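Long-range contacts in arabinose metabolism transcriptional repressor (Bacillus subtilis, PDB 5D4S), which binds operator DNA through a GntR-type winged helix-turn-helix domain and thereby probably represses transcription of arabinose-metabolism genes: residues 25-29 and 66-71; 41-47 and 83-88. One frame throughout, in Å; residues are numbered along the deposited sequence.

In the fold
The two contacts illustrate how a winged helix-turn-helix domain can bring separate parts of its chain to one DNA duplex. Their segments alternate along the sequence: 25-29 on helix 24-35, then loop 41-47, then 66-71 on helix 61-74, and last 83-88 with strand 84-87. Contact 1 is a helix-helix packing, contact 2 the docking of a loop on the wing hairpin, and their centres lie about 15 Å apart. They meet through I68 of contact 1, which packs on I47 and T85 of contact 2. Contact 1 grips two phosphates of chain D directly, and contact 2 reaches one of chain C through a water.

Contact 1: 25-29 and 66-71; sequences YAQVK and KAIGDL. With nucleotides of chain D.
K66 lies across the ring of Y25, and this pairing ties the packing of two helices to the grip on DNA. The lysine has CG anti to its backbone N (chi1 166°) and then bends at chi2, which sets CE over the centre of the ring, 4.0 Å from the centroid of Y25, as a CH-pi contact. Its NZ makes an off-centre cation-pi contact with the same ring, and a water joins it to Y25 OH and to OP2 of DT8 of chain D. Y25 OH donates to DT8 OP1 of chain D at 2.7 Å, this oxygen lying in the ring plane, while Y25 N donates to DA9 OP2 of chain D at 3.1 Å. A phenylalanine in place of Y25 would probably leave DT8 OP1 of chain D without this donor and the bridging water without its hydroxyl partner. Next, A67 CB fits against V28 CG1 at 3.7 Å, and K29 CG presses close on A67 CA. D70 receives K29 NZ on the anti side of OD2 (2.7 Å), and its OD1 makes a longer salt bridge with K66 NZ, so one carboxylate links both lysines. L71 CD1 then reaches K29 O at 4.0 Å. Segments 25-29 and 66-71 cross at -55°, in keeping with a GntR-type winged helix-turn-helix domain, whose first helix here meets the DNA backbone.

Contact 2: 41-47 and 83-88; sequences ILPDQKI and GGTFVA. With nucleotides of chain C.
Three backbone hydrogen bonds stitch loop 41-47 to strand 84-87. D44 N donates to V87 O at 2.7 Å, almost straight at 174°; V87 N donates to Q45 O, and I47 N to T85 O at 2.8 Å. K46 and F86 form a single backbone bridge. A type II turn from L42 to Q45 brings D44 N round to the strand, and the Q45 side chain braces it, its OE1 accepting L42 N from above the carbonyl plane.

In the apolar packing, V87 has the largest area buried by the other segment, and its two branches divide the work: CG1, anti to the backbone N (chi1 167°), lies against P43, while CG2 meets I41 CG2 in a tight 3.4 Å contact. I47 CD1 touches T85 CG2 at 3.6 Å. K46 CG lies over one face of the F86 ring, and K46 CB is 3.7 Å from F86 CE2.

Among polar links, a bend at chi4 lets K46 NZ donate to I47 O. A water accepts from T85 N and donates both to I47 O and, at 2.6 Å, to OP1 of DT8 of chain C, coupling loop and strand to the DNA backbone. D44 OD1 is hydrogen-bonded to Y78 OH, and T85 OG1 to S79 OG.

The loop thus runs beside strand 84-87, which pairs antiparallel with strand 77-80 to form the wing. I47 and T85 pack on L77 of strand 77-80 and on I68 of helix 61-74.

Contact 1: 25-29 and 66-71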
ATOM      1  N   TYR B  25      -2.579  -9.203   4.514  1.00 28.19           N
ATOM      2  CA  TYR B  25      -2.130  -8.538   3.279  1.00 27.16           C
ATOM      3  C   TYR B  25      -0.730  -9.039   2.934  1.00 30.86           C
ATOM      4  O   TYR B  25      -0.395  -9.193   1.768  1.00 27.49           O
ATOM      5  CB  TYR B  25      -2.139  -6.985   3.395  1.00 27.49           C
ATOM      6  CG  TYR B  25      -1.003  -6.421   4.218  1.00 30.07           C
ATOM      7  CD1 TYR B  25       0.242  -6.160   3.649  1.00 30.82           C
ATOM      8  CD2 TYR B  25      -1.169  -6.157   5.569  1.00 27.66           C
ATOM      9  CE1 TYR B  25       1.292  -5.671   4.420  1.00 30.88           C
ATOM     10  CE2 TYR B  25      -0.134  -5.671   6.341  1.00 29.64           C
ATOM     11  CZ  TYR B  25       1.089  -5.425   5.766  1.00 35.15           C
ATOM     12  OH  TYR B  25       2.109  -4.926   6.550  1.00 36.35           O
ATOM     13  N   ALA B  26       0.079  -9.313   3.957  1.00 24.63           N
ATOM     14  CA  ALA B  26       1.433  -9.810   3.735  1.00 28.96           C
ATOM     15  C   ALA B  26       1.422 -11.236   3.170  1.00 34.10           C
ATOM     16  O   ALA B  26       2.243 -11.580   2.317  1.00 31.35           O
ATOM     17  CB  ALA B  26       2.247  -9.760   5.044  1.00 30.64           C
ATOM     18  N   GLN B  27       0.504 -12.067   3.658  1.00 32.85           N
ATOM     19  CA  GLN B  27       0.379 -13.424   3.136  1.00 34.35           C
ATOM     20  C   GLN B  27      -0.072 -13.387   1.671  1.00 29.61           C
ATOM     21  O   GLN B  27       0.421 -14.157   0.840  1.00 35.91           O
ATOM     22  CB  GLN B  27      -0.603 -14.237   3.974  1.00 30.47           C
ATOM     23  CG  GLN B  27      -0.159 -14.376   5.417  1.00 38.49           C
ATOM     24  CD  GLN B  27      -1.159 -15.137   6.261  1.00 47.10           C
ATOM     25  OE1 GLN B  27      -1.629 -16.209   5.873  1.00 46.96           O
ATOM     26  NE2 GLN B  27      -1.480 -14.596   7.433  1.00 46.33           N
ATOM     27  N   VAL B  28      -0.995 -12.484   1.358  1.00 29.39           N
ATOM     28  CA  VAL B  28      -1.466 -12.367  -0.020  1.00 24.58           C
ATOM     29  C   VAL B  28      -0.313 -11.901  -0.903  1.00 31.61           C
ATOM     30  O   VAL B  28      -0.102 -12.454  -1.982  1.00 33.18           O
ATOM     31  CB  VAL B  28      -2.649 -11.421  -0.132  1.00 29.50           C
ATOM     32  CG1 VAL B  28      -2.958 -11.139  -1.590  1.00 31.85           C
ATOM     33  CG2 VAL B  28      -3.859 -12.037   0.550  1.00 28.31           C
ATOM     34  N   LYS B  29       0.450 -10.914  -0.431  1.00 32.93           N
ATOM     35  CA  LYS B  29       1.673 -10.482  -1.125  1.00 32.16           C
ATOM     36  C   LYS B  29       2.629 -11.645  -1.398  1.00 30.91           C
ATOM     37  O   LYS B  29       3.180 -11.756  -2.493  1.00 33.55           O
ATOM     38  CB  LYS B  29       2.419  -9.412  -0.312  1.00 31.67           C
ATOM     39  CG  LYS B  29       1.834  -8.036  -0.429  1.00 34.20           C
ATOM     40  CD  LYS B  29       2.430  -7.028   0.565  1.00 37.11           C
ATOM     41  CE  LYS B  29       3.913  -6.803   0.326  1.00 40.65           C
ATOM     42  NZ  LYS B  29       4.464  -5.799   1.292  1.00 38.03           N
ATOM     43  N   LYS B  66      -4.180  -3.388  -0.719  1.00 23.79           N
ATOM     44  CA  LYS B  66      -2.956  -3.153   0.033  1.00 23.13           C
ATOM     45  C   LYS B  66      -1.838  -4.072  -0.490  1.00 23.58           C
ATOM     46  O   LYS B  66      -0.727  -3.604  -0.773  1.00 30.49           O
ATOM     47  CB  LYS B  66      -3.225  -3.360   1.522  1.00 23.77           C
ATOM     48  CG  LYS B  66      -1.979  -3.486   2.430  1.00 29.08           C
ATOM     49  CD  LYS B  66      -1.165  -2.215   2.454  1.00 30.21           C
ATOM     50  CE  LYS B  66      -0.306  -2.173   3.728  1.00 33.17           C
ATOM     51  NZ  LYS B  66       0.815  -1.234   3.593  1.00 38.86           N
ATOM     52  N   ALA B  67      -2.125  -5.366  -0.641  1.00 23.86           N
ATOM     53  CA  ALA B  67      -1.106  -6.286  -1.158  1.00 23.46           C
ATOM     54  C   ALA B  67      -0.574  -5.889  -2.535  1.00 24.55           C
ATOM     55  O   ALA B  67       0.650  -5.824  -2.791  1.00 27.89           O
ATOM     56  CB  ALA B  67      -1.661  -7.713  -1.218  1.00 25.43           C
ATOM     57  N   ILE B  68      -1.510  -5.643  -3.435  1.00 27.41           N
ATOM     58  CA  ILE B  68      -1.147  -5.310  -4.794  1.00 27.68           C
ATOM     59  C   ILE B  68      -0.420  -3.979  -4.833  1.00 28.67           C
ATOM     60  O   ILE B  68       0.569  -3.828  -5.544  1.00 33.55           O
ATOM     61  CB  ILE B  68      -2.385  -5.293  -5.700  1.00 27.88           C
ATOM     62  CG1 ILE B  68      -2.823  -6.739  -5.971  1.00 25.49           C
ATOM     63  CG2 ILE B  68      -2.085  -4.555  -7.005  1.00 32.41           C
ATOM     64  CD1 ILE B  68      -4.144  -6.858  -6.716  1.00 34.87           C
ATOM     65  N   GLY B  69      -0.878  -3.026  -4.032  1.00 28.53           N
ATOM     66  CA  GLY B  69      -0.257  -1.715  -3.981  1.00 32.16           C
ATOM     67  C   GLY B  69       1.193  -1.810  -3.543  1.00 31.12           C
ATOM     68  O   GLY B  69       2.065  -1.153  -4.116  1.00 32.23           O
ATOM     69  N   ASP B  70       1.465  -2.638  -2.536  1.00 26.50           N
ATOM     70  CA  ASP B  70       2.851  -2.823  -2.130  1.00 31.48           C
ATOM     71  C   ASP B  70       3.658  -3.430  -3.272  1.00 34.98           C
ATOM     72  O   ASP B  70       4.794  -3.019  -3.529  1.00 38.95           O
ATOM     73  CB  ASP B  70       2.965  -3.734  -0.906  1.00 28.49           C
ATOM     74  CG  ASP B  70       2.530  -3.066   0.382  1.00 36.57           C
ATOM     75  OD1 ASP B  70       2.020  -1.919   0.347  1.00 33.86           O
ATOM     76  OD2 ASP B  70       2.712  -3.710   1.445  1.00 37.25           O
ATOM     77  N   LEU B  71       3.091  -4.432  -3.942  1.00 28.09           N
ATOM     78  CA  LEU B  71       3.845  -5.102  -5.010  1.00 28.02           C
ATOM     79  C   LEU B  71       4.107  -4.194  -6.227  1.00 34.58           C
ATOM     80  O   LEU B  71       5.155  -4.295  -6.860  1.00 33.85           O
ATOM     81  CB  LEU B  71       3.118  -6.385  -5.439  1.00 34.57           C
ATOM     82  CG  LEU B  71       3.102  -7.510  -4.399  1.00 34.36           C
ATOM     83  CD1 LEU B  71       2.251  -8.695  -4.855  1.00 33.92           C
ATOM     84  CD2 LEU B  71       4.522  -7.975  -4.071  1.00 39.27           C
TER
ATOM     85  P    DT D   8       0.291  -3.201   9.097  1.00 31.45           P
ATOM     86  OP1  DT D   8       1.228  -4.359   9.053  1.00 31.72           O
ATOM     87  OP2  DT D   8       0.184  -2.228   7.983  1.00 32.40           O
ATOM     88  O5'  DT D   8      -1.134  -3.827   9.373  1.00 25.89           O
ATOM     89  C5'  DT D   8      -1.248  -4.821  10.370  1.00 27.42           C
ATOM     90  C4'  DT D   8      -2.672  -5.278  10.484  1.00 27.68           C
ATOM     91  O4'  DT D   8      -3.475  -4.171  10.924  1.00 30.52           O
ATOM     92  C3'  DT D   8      -3.304  -5.770   9.167  1.00 25.83           C
ATOM     93  O3'  DT D   8      -3.873  -7.040   9.395  1.00 28.44           O
ATOM     94  C2'  DT D   8      -4.379  -4.710   8.860  1.00 30.69           C
ATOM     95  C1'  DT D   8      -4.708  -4.223  10.263  1.00 32.28           C
ATOM     96  N1   DT D   8      -5.323  -2.863  10.329  1.00 28.12           N
ATOM     97  C2   DT D   8      -6.525  -2.723  10.966  1.00 31.88           C
ATOM     98  O2   DT D   8      -7.120  -3.652  11.479  1.00 31.35           O
ATOM     99  N3   DT D   8      -7.010  -1.457  10.996  1.00 30.93           N
ATOM    100  C4   DT D   8      -6.428  -0.327  10.478  1.00 29.50           C
ATOM    101  O4   DT D   8      -6.959   0.771  10.568  1.00 29.19           O
ATOM    102  C5   DT D   8      -5.160  -0.534   9.819  1.00 31.08           C
ATOM    103  C7   DT D   8      -4.437   0.617   9.195  1.00 30.48           C
ATOM    104  C6   DT D   8      -4.672  -1.783   9.776  1.00 22.92           C
ATOM    105  P    DA D   9      -4.426  -7.950   8.199  1.00 30.79           P
ATOM    106  OP1  DA D   9      -4.468  -9.348   8.681  1.00 29.63           O
ATOM    107  OP2  DA D   9      -3.765  -7.610   6.917  1.00 27.63           O
ATOM    108  O5'  DA D   9      -5.937  -7.493   8.064  1.00 24.80           O
ATOM    109  C5'  DA D   9      -6.852  -7.826   9.072  1.00 29.63           C
ATOM    110  C4'  DA D   9      -8.175  -7.204   8.763  1.00 28.31           C
ATOM    111  O4'  DA D   9      -8.119  -5.787   9.053  1.00 29.11           O
ATOM    112  C3'  DA D   9      -8.587  -7.286   7.267  1.00 24.94           C
ATOM    113  O3'  DA D   9      -9.783  -7.963   7.177  1.00 33.14           O
ATOM    114  C2'  DA D   9      -8.769  -5.839   6.870  1.00 29.44           C
ATOM    115  C1'  DA D   9      -9.037  -5.191   8.213  1.00 30.33           C
ATOM    116  N9   DA D   9      -8.851  -3.747   8.199  1.00 27.06           N
ATOM    117  C8   DA D   9      -7.783  -3.053   7.713  1.00 23.45           C
ATOM    118  N7   DA D   9      -7.914  -1.754   7.813  1.00 28.23           N
ATOM    119  C5   DA D   9      -9.169  -1.592   8.380  1.00 27.40           C
ATOM    120  C6   DA D   9      -9.909  -0.445   8.740  1.00 28.63           C
ATOM    121  N6   DA D   9      -9.469   0.808   8.554  1.00 26.53           N
ATOM    122  N1   DA D   9     -11.120  -0.636   9.287  1.00 31.34           N
ATOM    123  C2   DA D   9     -11.569  -1.886   9.468  1.00 34.91           C
ATOM    124  N3   DA D   9     -10.971  -3.037   9.164  1.00 31.91           N
ATOM    125  C4   DA D   9      -9.759  -2.811   8.613  1.00 28.57           C
TER
HETATM  126  O   HOH W   1       2.251  -1.771   5.768  1.00 44.65           O

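Contact 2: 41-47 and 83-88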
ATOM      1  N   ILE B  41       2.980 -16.749 -13.650  1.00 48.65           N
ATOM      2  CA  ILE B  41       2.533 -15.585 -14.410  1.00 50.59           C
ATOM      3  C   ILE B  41       3.753 -14.917 -15.040  1.00 56.50           C
ATOM      4  O   ILE B  41       4.763 -14.707 -14.372  1.00 62.05           O
ATOM      5  CB  ILE B  41       1.772 -14.566 -13.528  1.00 48.86           C
ATOM      6  CG1 ILE B  41       0.799 -15.282 -12.609  1.00 49.99           C
ATOM      7  CG2 ILE B  41       0.976 -13.587 -14.372  1.00 45.55           C
ATOM      8  CD1 ILE B  41      -0.050 -14.349 -11.805  1.00 41.92           C
ATOM      9  N   LEU B  42       3.659 -14.601 -16.329  1.00 57.45           N
ATOM     10  CA  LEU B  42       4.779 -14.029 -17.079  1.00 52.49           C
ATOM     11  C   LEU B  42       4.627 -12.519 -17.216  1.00 47.60           C
ATOM     12  O   LEU B  42       3.529 -12.005 -17.029  1.00 47.90           O
ATOM     13  CB  LEU B  42       4.874 -14.679 -18.459  1.00 52.48           C
ATOM     14  CG  LEU B  42       4.982 -16.200 -18.412  1.00 52.95           C
ATOM     15  CD1 LEU B  42       5.007 -16.772 -19.821  1.00 57.92           C
ATOM     16  CD2 LEU B  42       6.215 -16.610 -17.629  1.00 52.03           C
ATOM     17  N   PRO B  43       5.728 -11.803 -17.525  1.00 42.56           N
ATOM     18  CA  PRO B  43       5.638 -10.356 -17.736  1.00 45.67           C
ATOM     19  C   PRO B  43       4.537  -9.973 -18.713  1.00 49.97           C
ATOM     20  O   PRO B  43       4.370 -10.627 -19.744  1.00 51.27           O
ATOM     21  CB  PRO B  43       7.013 -10.006 -18.301  1.00 48.90           C
ATOM     22  CG  PRO B  43       7.911 -10.982 -17.643  1.00 50.88           C
ATOM     23  CD  PRO B  43       7.124 -12.268 -17.590  1.00 47.85           C
ATOM     24  N   ASP B  44       3.783  -8.941 -18.344  1.00 53.68           N
ATOM     25  CA  ASP B  44       2.680  -8.394 -19.135  1.00 53.40           C
ATOM     26  C   ASP B  44       1.496  -9.348 -19.228  1.00 47.32           C
ATOM     27  O   ASP B  44       0.585  -9.132 -20.028  1.00 47.93           O
ATOM     28  CB  ASP B  44       3.160  -7.997 -20.537  1.00 57.68           C
ATOM     29  CG  ASP B  44       4.228  -6.920 -20.494  1.00 58.34           C
ATOM     30  OD1 ASP B  44       4.177  -6.074 -19.571  1.00 56.37           O
ATOM     31  OD2 ASP B  44       5.123  -6.925 -21.365  1.00 58.45           O
ATOM     32  N   GLN B  45       1.505 -10.394 -18.407  1.00 46.79           N
ATOM     33  CA  GLN B  45       0.325 -11.237 -18.252  1.00 42.66           C
ATOM     34  C   GLN B  45      -0.508 -10.722 -17.093  1.00 44.13           C
ATOM     35  O   GLN B  45       0.025 -10.223 -16.091  1.00 40.54           O
ATOM     36  CB  GLN B  45       0.696 -12.703 -18.017  1.00 45.89           C
ATOM     37  CG  GLN B  45       1.327 -13.401 -19.200  1.00 55.41           C
ATOM     38  CD  GLN B  45       1.538 -14.880 -18.939  1.00 58.28           C
ATOM     39  OE1 GLN B  45       1.406 -15.345 -17.806  1.00 53.05           O
ATOM     40  NE2 GLN B  45       1.861 -15.628 -19.987  1.00 62.96           N
ATOM     41  N   LYS B  46      -1.819 -10.854 -17.225  1.00 41.84           N
ATOM     42  CA  LYS B  46      -2.745 -10.303 -16.246  1.00 44.02           C
ATOM     43  C   LYS B  46      -2.916 -11.259 -15.077  1.00 41.81           C
ATOM     44  O   LYS B  46      -3.046 -12.472 -15.282  1.00 33.74           O
ATOM     45  CB  LYS B  46      -4.090 -10.027 -16.920  1.00 48.15           C
ATOM     46  CG  LYS B  46      -5.140  -9.387 -16.047  1.00 46.61           C
ATOM     47  CD  LYS B  46      -6.491  -9.402 -16.766  1.00 54.76           C
ATOM     48  CE  LYS B  46      -7.640  -9.117 -15.807  1.00 58.48           C
ATOM     49  NZ  LYS B  46      -7.905 -10.238 -14.860  1.00 48.90           N
ATOM     50  N   ILE B  47      -2.895 -10.729 -13.858  1.00 36.68           N
ATOM     51  CA  ILE B  47      -3.233 -11.520 -12.687  1.00 36.00           C
ATOM     52  C   ILE B  47      -4.745 -11.471 -12.531  1.00 35.01           C
ATOM     53  O   ILE B  47      -5.398 -10.672 -13.207  1.00 35.36           O
ATOM     54  CB  ILE B  47      -2.533 -11.002 -11.403  1.00 34.91           C
ATOM     55  CG1 ILE B  47      -3.085  -9.634 -10.981  1.00 31.19           C
ATOM     56  CG2 ILE B  47      -1.024 -10.962 -11.592  1.00 41.45           C
ATOM     57  CD1 ILE B  47      -2.621  -9.220  -9.594  1.00 31.49           C
ATOM     58  N   GLY B  83      -8.515  -1.897 -16.806  1.00 30.59           N
ATOM     59  CA  GLY B  83      -7.849  -2.922 -17.594  1.00 34.05           C
ATOM     60  C   GLY B  83      -7.533  -4.124 -16.725  1.00 40.54           C
ATOM     61  O   GLY B  83      -8.108  -5.201 -16.875  1.00 40.31           O
ATOM     62  N   GLY B  84      -6.608  -3.947 -15.798  1.00 28.48           N
ATOM     63  CA  GLY B  84      -6.231  -5.052 -14.942  1.00 34.08           C
ATOM     64  C   GLY B  84      -4.907  -4.789 -14.267  1.00 37.45           C
ATOM     65  O   GLY B  84      -4.391  -3.677 -14.304  1.00 35.14           O
ATOM     66  N   THR B  85      -4.360  -5.824 -13.647  1.00 34.75           N
ATOM     67  CA  THR B  85      -3.058  -5.737 -13.019  1.00 33.53           C
ATOM     68  C   THR B  85      -2.208  -6.852 -13.614  1.00 37.47           C
ATOM     69  O   THR B  85      -2.691  -7.969 -13.827  1.00 37.91           O
ATOM     70  CB  THR B  85      -3.179  -5.829 -11.471  1.00 34.97           C
ATOM     71  OG1 THR B  85      -3.885  -4.676 -10.992  1.00 35.91           O
ATOM     72  CG2 THR B  85      -1.810  -5.881 -10.801  1.00 32.47           C
ATOM     73  N   PHE B  86      -0.954  -6.530 -13.918  1.00 35.72           N
ATOM     74  CA  PHE B  86      -0.089  -7.379 -14.731  1.00 37.01           C
ATOM     75  C   PHE B  86       1.282  -7.566 -14.088  1.00 39.29           C
ATOM     76  O   PHE B  86       1.734  -6.682 -13.357  1.00 35.66           O
ATOM     77  CB  PHE B  86       0.097  -6.768 -16.123  1.00 35.16           C
ATOM     78  CG  PHE B  86      -1.202  -6.424 -16.824  1.00 35.67           C
ATOM     79  CD1 PHE B  86      -1.915  -5.286 -16.486  1.00 34.83           C
ATOM     80  CD2 PHE B  86      -1.689  -7.230 -17.826  1.00 37.80           C
ATOM     81  CE1 PHE B  86      -3.104  -4.971 -17.122  1.00 37.36           C
ATOM     82  CE2 PHE B  86      -2.876  -6.914 -18.479  1.00 39.30           C
ATOM     83  CZ  PHE B  86      -3.582  -5.784 -18.123  1.00 34.90           C
ATOM     84  N   VAL B  87       1.942  -8.693 -14.379  1.00 37.83           N
ATOM     85  CA  VAL B  87       3.339  -8.899 -13.969  1.00 44.41           C
ATOM     86  C   VAL B  87       4.227  -7.932 -14.727  1.00 49.27           C
ATOM     87  O   VAL B  87       4.158  -7.842 -15.950  1.00 55.08           O
ATOM     88  CB  VAL B  87       3.843 -10.360 -14.215  1.00 56.12           C
ATOM     89  CG1 VAL B  87       5.373 -10.470 -14.087  1.00 28.56           C
ATOM     90  CG2 VAL B  87       3.221 -11.290 -13.229  1.00 60.66           C
ATOM     91  N   ALA B  88       5.043  -7.190 -13.991  1.00 45.99           N
ATOM     92  CA  ALA B  88       5.965  -6.252 -14.605  1.00 42.54           C
ATOM     93  C   ALA B  88       7.027  -7.007 -15.395  1.00 50.43           C
ATOM     94  O   ALA B  88       7.493  -8.074 -14.976  1.00 47.54           O
ATOM     95  CB  ALA B  88       6.598  -5.380 -13.555  1.00 41.68           C
ATOM     96  OXT ALA B  88       7.432  -6.574 -16.476  1.00 55.94           O
TER
ATOM     97  P    DT C   8      -8.900  -5.392 -11.628  1.00 27.55           P
ATOM     98  OP1  DT C   8      -7.663  -6.154 -11.898  1.00 26.35           O
ATOM     99  OP2  DT C   8      -9.911  -5.887 -10.648  1.00 26.63           O
ATOM    100  O5'  DT C   8      -8.528  -3.860 -11.391  1.00 28.34           O
ATOM    101  C5'  DT C   8      -7.630  -3.225 -12.304  1.00 22.80           C
ATOM    102  C4'  DT C   8      -7.608  -1.720 -12.125  1.00 27.20           C
ATOM    103  O4'  DT C   8      -8.964  -1.201 -12.199  1.00 28.47           O
ATOM    104  C3'  DT C   8      -7.030  -1.222 -10.791  1.00 26.05           C
ATOM    105  O3'  DT C   8      -6.263  -0.056 -11.031  1.00 30.10           O
ATOM    106  C2'  DT C   8      -8.284  -0.904  -9.987  1.00 25.07           C
ATOM    107  C1'  DT C   8      -9.206  -0.389 -11.084  1.00 27.81           C
ATOM    108  N1   DT C   8     -10.652  -0.454 -10.736  1.00 23.09           N
ATOM    109  C2   DT C   8     -11.415   0.673 -10.898  1.00 26.31           C
ATOM    110  O2   DT C   8     -10.983   1.710 -11.355  1.00 32.75           O
ATOM    111  N3   DT C   8     -12.713   0.534 -10.542  1.00 27.58           N
ATOM    112  C4   DT C   8     -13.320  -0.580 -10.024  1.00 27.51           C
ATOM    113  O4   DT C   8     -14.517  -0.591  -9.731  1.00 30.48           O
ATOM    114  C5   DT C   8     -12.461  -1.726  -9.855  1.00 32.29           C
ATOM    115  C7   DT C   8     -13.008  -3.001  -9.284  1.00 28.51           C
ATOM    116  C6   DT C   8     -11.177  -1.606 -10.215  1.00 25.74           C
TER
HETATM  117  O   HOH W   2      -6.311  -7.900 -13.276  1.00 29.65           O